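Local coordinates for protein monooxygenase (Agrobacterium tumefaciens, PDB 2I7G) that probably catalyses the flavin-dependent insertion of an oxygen atom from molecular oxygen into an organic substrate, as a TIM-barrel enzyme of the luciferase-like monooxygenase family, at residues B[294-297]-B[298-302]; B[319-322]-B[323-327]; B[348-351]-B[352-356]. One frame throughout, in Å; residues are numbered along the deposited sequence.

Contact 1 of 3, residues B[294-297]-B[298-302]; sequences AHFD and AARGP
Phe-296 sends its ring off anti to the backbone N (chi1 170°), and Arg-300, one helical turn on, sets CG between its backbone N and carbonyl carbon (chi1 69°) and then runs extended to NE; these torsions bring the CD end of the arginine stem over one face of the ring. Arg-300 CD stands 3.9 Å from the centroid of the Phe-296 ring, a CH-pi contact displaced toward the rim. There CD approaches Phe-296 CE2 to 3.6 Å, and the guanidinium plane is turned 32° from that of the ring. Asp-297 runs alongside the arginine and points the same way. Its OD1 receives Arg-300 NE at 2.9 Å and Arg-300 NH2 at 3.1 Å, a side-on salt bridge in which two nitrogens converge on one oxygen. The oxygen lies near the guanidinium plane, at its edge, but the carboxylate is turned steeply against that plane, and both donors reach OD1 from the same carboxylate face. A water donates to Asp-297 OD2 at 2.7 Å and accepts a weak bond from Arg-300 NH2, closing a second route between the pair. Arg-293 forms a further salt bridge to OD1 through NE, while its NH1 lies close to Arg-300 NH2; the shared carboxylate probably offsets this meeting of like charges. On the backbone, Arg-300 N bonds Phe-296 O at 3.0 Å, but the next bond, from Gly-301 N to Asp-297 O, is weak at 3.2 Å. Tyr-272 stacks on the Phe-296 ring, and Ala-268 of helix 264-272 touches both Phe-296 and Arg-300. The arrangement is an i, i+3 salt bridge beside an i, i+4 CH-pi contact of arginine and phenylalanine along helix 293-300, within the helical excursion between barrel strand 252-260 and strand 307-309.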
# COMPACT_ATOMS: atom_id res chain seq x y z
N ALA B 294 -9.07 -34.40 -22.64
CA ALA B 294 -8.23 -35.52 -22.22
C ALA B 294 -7.16 -35.05 -21.21
O ALA B 294 -6.96 -35.69 -20.16
CB ALA B 294 -7.58 -36.22 -23.42
N HIS B 295 -6.49 -33.94 -21.52
CA HIS B 295 -5.45 -33.43 -20.62
C HIS B 295 -6.01 -32.86 -19.31
O HIS B 295 -5.46 -33.12 -18.23
CB HIS B 295 -4.57 -32.42 -21.34
CG HIS B 295 -3.37 -33.04 -21.99
ND1 HIS B 295 -3.46 -33.76 -23.17
CD2 HIS B 295 -2.07 -33.07 -21.63
CE1 HIS B 295 -2.25 -34.18 -23.51
NE2 HIS B 295 -1.39 -33.77 -22.59
N PHE B 296 -7.11 -32.10 -19.40
CA PHE B 296 -7.74 -31.55 -18.20
C PHE B 296 -8.21 -32.70 -17.30
O PHE B 296 -8.03 -32.66 -16.07
CB PHE B 296 -8.92 -30.67 -18.61
CG PHE B 296 -9.80 -30.25 -17.46
CD1 PHE B 296 -9.35 -29.37 -16.48
CD2 PHE B 296 -11.12 -30.71 -17.39
CE1 PHE B 296 -10.18 -28.96 -15.42
CE2 PHE B 296 -11.96 -30.29 -16.36
CZ PHE B 296 -11.51 -29.43 -15.38
N ASP B 297 -8.80 -33.73 -17.90
CA ASP B 297 -9.32 -34.83 -17.11
C ASP B 297 -8.20 -35.57 -16.43
O ASP B 297 -8.34 -35.98 -15.29
CB ASP B 297 -10.15 -35.78 -17.96
CG ASP B 297 -11.60 -35.31 -18.16
OD1 ASP B 297 -12.05 -34.33 -17.54
OD2 ASP B 297 -12.29 -35.98 -18.98
N ALA B 298 -7.09 -35.76 -17.15
CA ALA B 298 -5.90 -36.38 -16.57
C ALA B 298 -5.32 -35.50 -15.44
O ALA B 298 -4.92 -35.99 -14.37
CB ALA B 298 -4.87 -36.63 -17.67
N ALA B 299 -5.33 -34.19 -15.65
CA ALA B 299 -4.75 -33.24 -14.70
C ALA B 299 -5.53 -33.22 -13.37
O ALA B 299 -4.95 -33.00 -12.31
CB ALA B 299 -4.75 -31.83 -15.33
N ARG B 300 -6.84 -33.41 -13.44
CA ARG B 300 -7.66 -33.38 -12.22
C ARG B 300 -7.85 -34.77 -11.58
O ARG B 300 -8.49 -34.84 -10.54
CB ARG B 300 -9.03 -32.75 -12.50
CG ARG B 300 -9.96 -33.61 -13.41
CD ARG B 300 -11.16 -32.76 -13.85
NE ARG B 300 -12.08 -33.51 -14.71
CZ ARG B 300 -13.13 -34.21 -14.26
NH1 ARG B 300 -13.37 -34.27 -12.95
NH2 ARG B 300 -13.93 -34.84 -15.10
N GLY B 301 -7.35 -35.85 -12.21
CA GLY B 301 -7.40 -37.20 -11.60
C GLY B 301 -6.55 -37.25 -10.32
O GLY B 301 -5.89 -36.27 -9.96
N PRO B 302 -6.56 -38.40 -9.61
CA PRO B 302 -5.89 -38.53 -8.30
C PRO B 302 -4.42 -38.11 -8.28
O PRO B 302 -3.99 -37.44 -7.33
CB PRO B 302 -6.06 -40.02 -7.95
CG PRO B 302 -7.34 -40.43 -8.68
CD PRO B 302 -7.29 -39.63 -10.00
O HOH W 1 -14.84 -35.64 -18.26

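Contact 2 of 3, residues B[319-322]-B[323-327]; sequences IKAH and GVFKN
His-322 and Asn-327 meet at the C-terminus of helix 311-325, in the alpha-to-beta link of the TIM barrel that leads to strand 329-333; the turn is made through Lys-326, which takes left-handed backbone angles (phi 50°). The imidazole, its CG anti to the backbone N (chi1 174°), lies beside this exit. ND1 donates to Asn-327 O at 3.2 Å, with the acceptor at the ring edge and only 2° out of the ring plane, so the side chain ties the helix to the residue beyond the turn. Over one face of the ring comes Lys-326 CA, 4.0 Å from its centroid in a CH-pi contact. The backbone of the same histidine is used as well: His-322 O accepts from Lys-326 N at 2.8 Å. Ala-321, buried against Ile-254 of strand 252-260, takes Phe-325 N on its O at 2.8 Å, while Gly-323 N bonds back to Ile-319 O at 3.2 Å. Asn-327 ND2 bonds Arg-329 O, carrying the link on to the strand. On the inner side of the helix, Ala-321 CB touches Phe-325 CD2 at 4.2 Å, and Phe-325 CD2 also passes 3.3 Å from Ala-321 O.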
# COMPACT_ATOMS: atom_id res chain seq x y z
N ILE B 319 -4.46 -34.60 1.60
CA ILE B 319 -3.90 -35.58 2.57
C ILE B 319 -2.83 -36.47 1.90
O ILE B 319 -1.74 -36.67 2.46
CB ILE B 319 -5.02 -36.45 3.24
CG1 ILE B 319 -5.87 -35.56 4.17
CG2 ILE B 319 -4.43 -37.66 3.95
CD1 ILE B 319 -7.29 -36.10 4.43
N LYS B 320 -3.14 -36.98 0.71
CA LYS B 320 -2.21 -37.82 -0.04
C LYS B 320 -0.95 -37.04 -0.43
O LYS B 320 0.17 -37.55 -0.31
CB LYS B 320 -2.91 -38.40 -1.27
CG LYS B 320 -3.81 -39.58 -0.95
CD LYS B 320 -2.98 -40.80 -0.56
CE LYS B 320 -3.87 -42.01 -0.26
NZ LYS B 320 -4.51 -42.53 -1.52
N ALA B 321 -1.15 -35.80 -0.87
CA ALA B 321 -0.03 -34.95 -1.26
C ALA B 321 0.89 -34.68 -0.04
O ALA B 321 2.12 -34.65 -0.16
CB ALA B 321 -0.56 -33.64 -1.91
N HIS B 322 0.29 -34.53 1.13
CA HIS B 322 1.12 -34.43 2.33
C HIS B 322 1.99 -35.68 2.55
O HIS B 322 3.15 -35.56 2.99
CB HIS B 322 0.30 -34.08 3.56
CG HIS B 322 1.09 -34.09 4.83
ND1 HIS B 322 1.79 -32.99 5.28
CD2 HIS B 322 1.33 -35.09 5.70
CE1 HIS B 322 2.42 -33.32 6.41
NE2 HIS B 322 2.15 -34.59 6.68
N GLY B 323 1.46 -36.87 2.28
CA GLY B 323 2.26 -38.09 2.49
C GLY B 323 3.48 -38.05 1.58
O GLY B 323 4.54 -38.58 1.91
N VAL B 324 3.33 -37.39 0.43
CA VAL B 324 4.39 -37.31 -0.57
C VAL B 324 5.42 -36.20 -0.24
O VAL B 324 6.64 -36.44 -0.26
CB VAL B 324 3.80 -37.13 -1.98
CG1 VAL B 324 4.91 -36.80 -3.00
CG2 VAL B 324 2.99 -38.37 -2.39
N PHE B 325 4.91 -35.02 0.11
CA PHE B 325 5.73 -33.80 0.26
C PHE B 325 6.14 -33.45 1.69
O PHE B 325 7.09 -32.67 1.89
CB PHE B 325 4.95 -32.58 -0.27
CG PHE B 325 4.76 -32.58 -1.75
CD1 PHE B 325 5.86 -32.58 -2.61
CD2 PHE B 325 3.48 -32.52 -2.29
CE1 PHE B 325 5.68 -32.54 -4.01
CE2 PHE B 325 3.29 -32.49 -3.67
CZ PHE B 325 4.38 -32.50 -4.54
N LYS B 326 5.34 -33.92 2.65
CA LYS B 326 5.38 -33.49 4.05
C LYS B 326 5.36 -31.96 4.16
O LYS B 326 6.06 -31.36 4.97
CB LYS B 326 6.59 -34.08 4.81
CG LYS B 326 6.75 -35.61 4.72
CD LYS B 326 5.50 -36.34 5.27
CE LYS B 326 5.70 -37.86 5.29
NZ LYS B 326 7.10 -38.17 5.74
N ASN B 327 4.58 -31.34 3.30
CA ASN B 327 4.49 -29.90 3.30
C ASN B 327 3.76 -29.36 4.53
O ASN B 327 2.79 -29.97 5.00
CB ASN B 327 3.77 -29.41 2.02
CG ASN B 327 2.38 -30.09 1.81
OD1 ASN B 327 2.25 -31.32 1.76
ND2 ASN B 327 1.33 -29.26 1.69

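Contact 3 of 3, residues B[348-351]-B[352-356]; sequences IELY and GTKVA
Leu-350 O is gripped by two successive backbone N-H groups: Lys-354 N at 2.9 Å, tilted out of the carbonyl plane, and Val-355 N at 3.1 Å, lying in that plane with a nearly straight N-H...O angle of 167°. The second bond spans five residues instead of four and marks a wider pi-type turn. The next bond keeps this spacing, for Ala-356 N meets Tyr-351 O at 2.9 Å. One residue before the widening, Glu-349 O also accepts twice. Thr-353 N comes to it at 2.9 Å nearly in line with the C=O bond, whereas Thr-353 OG1 reaches it at 2.8 Å from above the carbonyl plane. The threonine torsion (chi1 70°) puts OG1 between N and the carbonyl carbon, which turns the hydroxyl back toward the carbonyl one turn earlier, Glu-349 O. Farther out, the Tyr-351 side chain crosses Val-355 at a slant. Val-355 CB lies at the edge of the tyrosine ring, near its plane, 3.9 Å from CD1, and CG1 packs beside CD1 and CE1. The phenol does not end within this contact: its OH bonds Gly-25 O of strand 23-28, and the ring touches Leu-24 and Leu-26 on that strand. Ile-260 of strand 252-260 receives Leu-350, Tyr-351 and Val-355, while Val-355 also meets Pro-311 and Ile-318 of helix 311-325. The Leu-350 and Lys-354 side chains also cross, CD2 of the leucine 4.0 Å from CG of the lysine, and both touch Pro-311. The arrangement is a pi-bulge within the long helix 341-363, the helix that follows strand 329-333 and packs on the outer wall of the TIM barrel.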
# COMPACT_ATOMS: atom_id res chain seq x y z
N ILE B 348 -15.02 -21.14 -1.54
CA ILE B 348 -14.31 -20.72 -0.33
C ILE B 348 -15.03 -21.25 0.92
O ILE B 348 -14.40 -21.80 1.87
CB ILE B 348 -14.16 -19.20 -0.25
CG1 ILE B 348 -13.11 -18.71 -1.28
CG2 ILE B 348 -13.67 -18.77 1.14
CD1 ILE B 348 -13.15 -17.18 -1.50
N GLU B 349 -16.35 -21.09 0.93
CA GLU B 349 -17.17 -21.66 2.01
C GLU B 349 -16.92 -23.16 2.18
O GLU B 349 -16.65 -23.62 3.28
CB GLU B 349 -18.66 -21.37 1.79
CG GLU B 349 -19.54 -22.12 2.79
CD GLU B 349 -20.56 -21.23 3.51
OE1 GLU B 349 -20.18 -20.16 4.04
OE2 GLU B 349 -21.74 -21.64 3.59
N LEU B 350 -17.01 -23.91 1.08
CA LEU B 350 -16.76 -25.37 1.14
C LEU B 350 -15.34 -25.71 1.57
O LEU B 350 -15.11 -26.66 2.34
CB LEU B 350 -17.09 -26.02 -0.20
CG LEU B 350 -18.59 -26.04 -0.55
CD1 LEU B 350 -18.70 -26.51 -1.99
CD2 LEU B 350 -19.43 -26.93 0.42
N TYR B 351 -14.38 -24.92 1.08
CA TYR B 351 -12.97 -25.08 1.47
C TYR B 351 -12.81 -24.96 3.01
O TYR B 351 -12.25 -25.87 3.67
CB TYR B 351 -12.13 -24.05 0.70
CG TYR B 351 -10.63 -24.22 0.76
CD1 TYR B 351 -10.03 -25.40 1.23
CD2 TYR B 351 -9.80 -23.17 0.33
CE1 TYR B 351 -8.61 -25.53 1.26
CE2 TYR B 351 -8.39 -23.29 0.34
CZ TYR B 351 -7.81 -24.46 0.81
OH TYR B 351 -6.44 -24.58 0.81
N GLY B 352 -13.33 -23.88 3.60
CA GLY B 352 -13.14 -23.66 5.05
C GLY B 352 -13.99 -24.57 5.91
O GLY B 352 -13.55 -25.01 6.98
N THR B 353 -15.20 -24.89 5.46
CA THR B 353 -16.14 -25.60 6.33
C THR B 353 -16.14 -27.12 6.16
O THR B 353 -16.56 -27.84 7.09
CB THR B 353 -17.59 -25.05 6.23
OG1 THR B 353 -18.13 -25.40 4.94
CG2 THR B 353 -17.58 -23.53 6.43
N LYS B 354 -15.71 -27.62 5.00
CA LYS B 354 -15.72 -29.07 4.75
C LYS B 354 -14.33 -29.62 4.52
O LYS B 354 -13.94 -30.61 5.19
CB LYS B 354 -16.63 -29.47 3.58
CG LYS B 354 -18.05 -28.88 3.59
CD LYS B 354 -18.87 -29.27 4.83
CE LYS B 354 -19.94 -28.19 5.10
NZ LYS B 354 -20.86 -28.55 6.23
N VAL B 355 -13.59 -29.03 3.58
CA VAL B 355 -12.27 -29.54 3.22
C VAL B 355 -11.30 -29.43 4.39
O VAL B 355 -10.71 -30.45 4.79
CB VAL B 355 -11.68 -28.82 1.97
CG1 VAL B 355 -10.26 -29.28 1.74
CG2 VAL B 355 -12.56 -29.10 0.71
N ALA B 356 -11.16 -28.22 4.94
CA ALA B 356 -10.16 -27.94 6.00
C ALA B 356 -10.32 -28.87 7.23
O ALA B 356 -9.34 -29.47 7.67
CB ALA B 356 -10.18 -26.44 6.44

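Three helices in series carry the contacts, none touching another. Contact 1 and contact 2 have centres 19 Å apart and nearest atoms about 6 Å apart; Gly-301 O bonds Lys-317 NZ, joining contact 1 to the helix that bears contact 2. Contacts 2 and 3 also lie 19 Å apart between centres, about 7 Å between nearest atoms, and their helices pack together: Val-355 touches Ile-318, and His-322 touches Leu-363. Both contacts lean on strand 252-260. Contacts 1 and 3 stand farther apart, 22 Å between centres. A bound sulfate, probably from the crystallisation liquor, lies about 3 Å from the side chain of Ala-299 in contact 1.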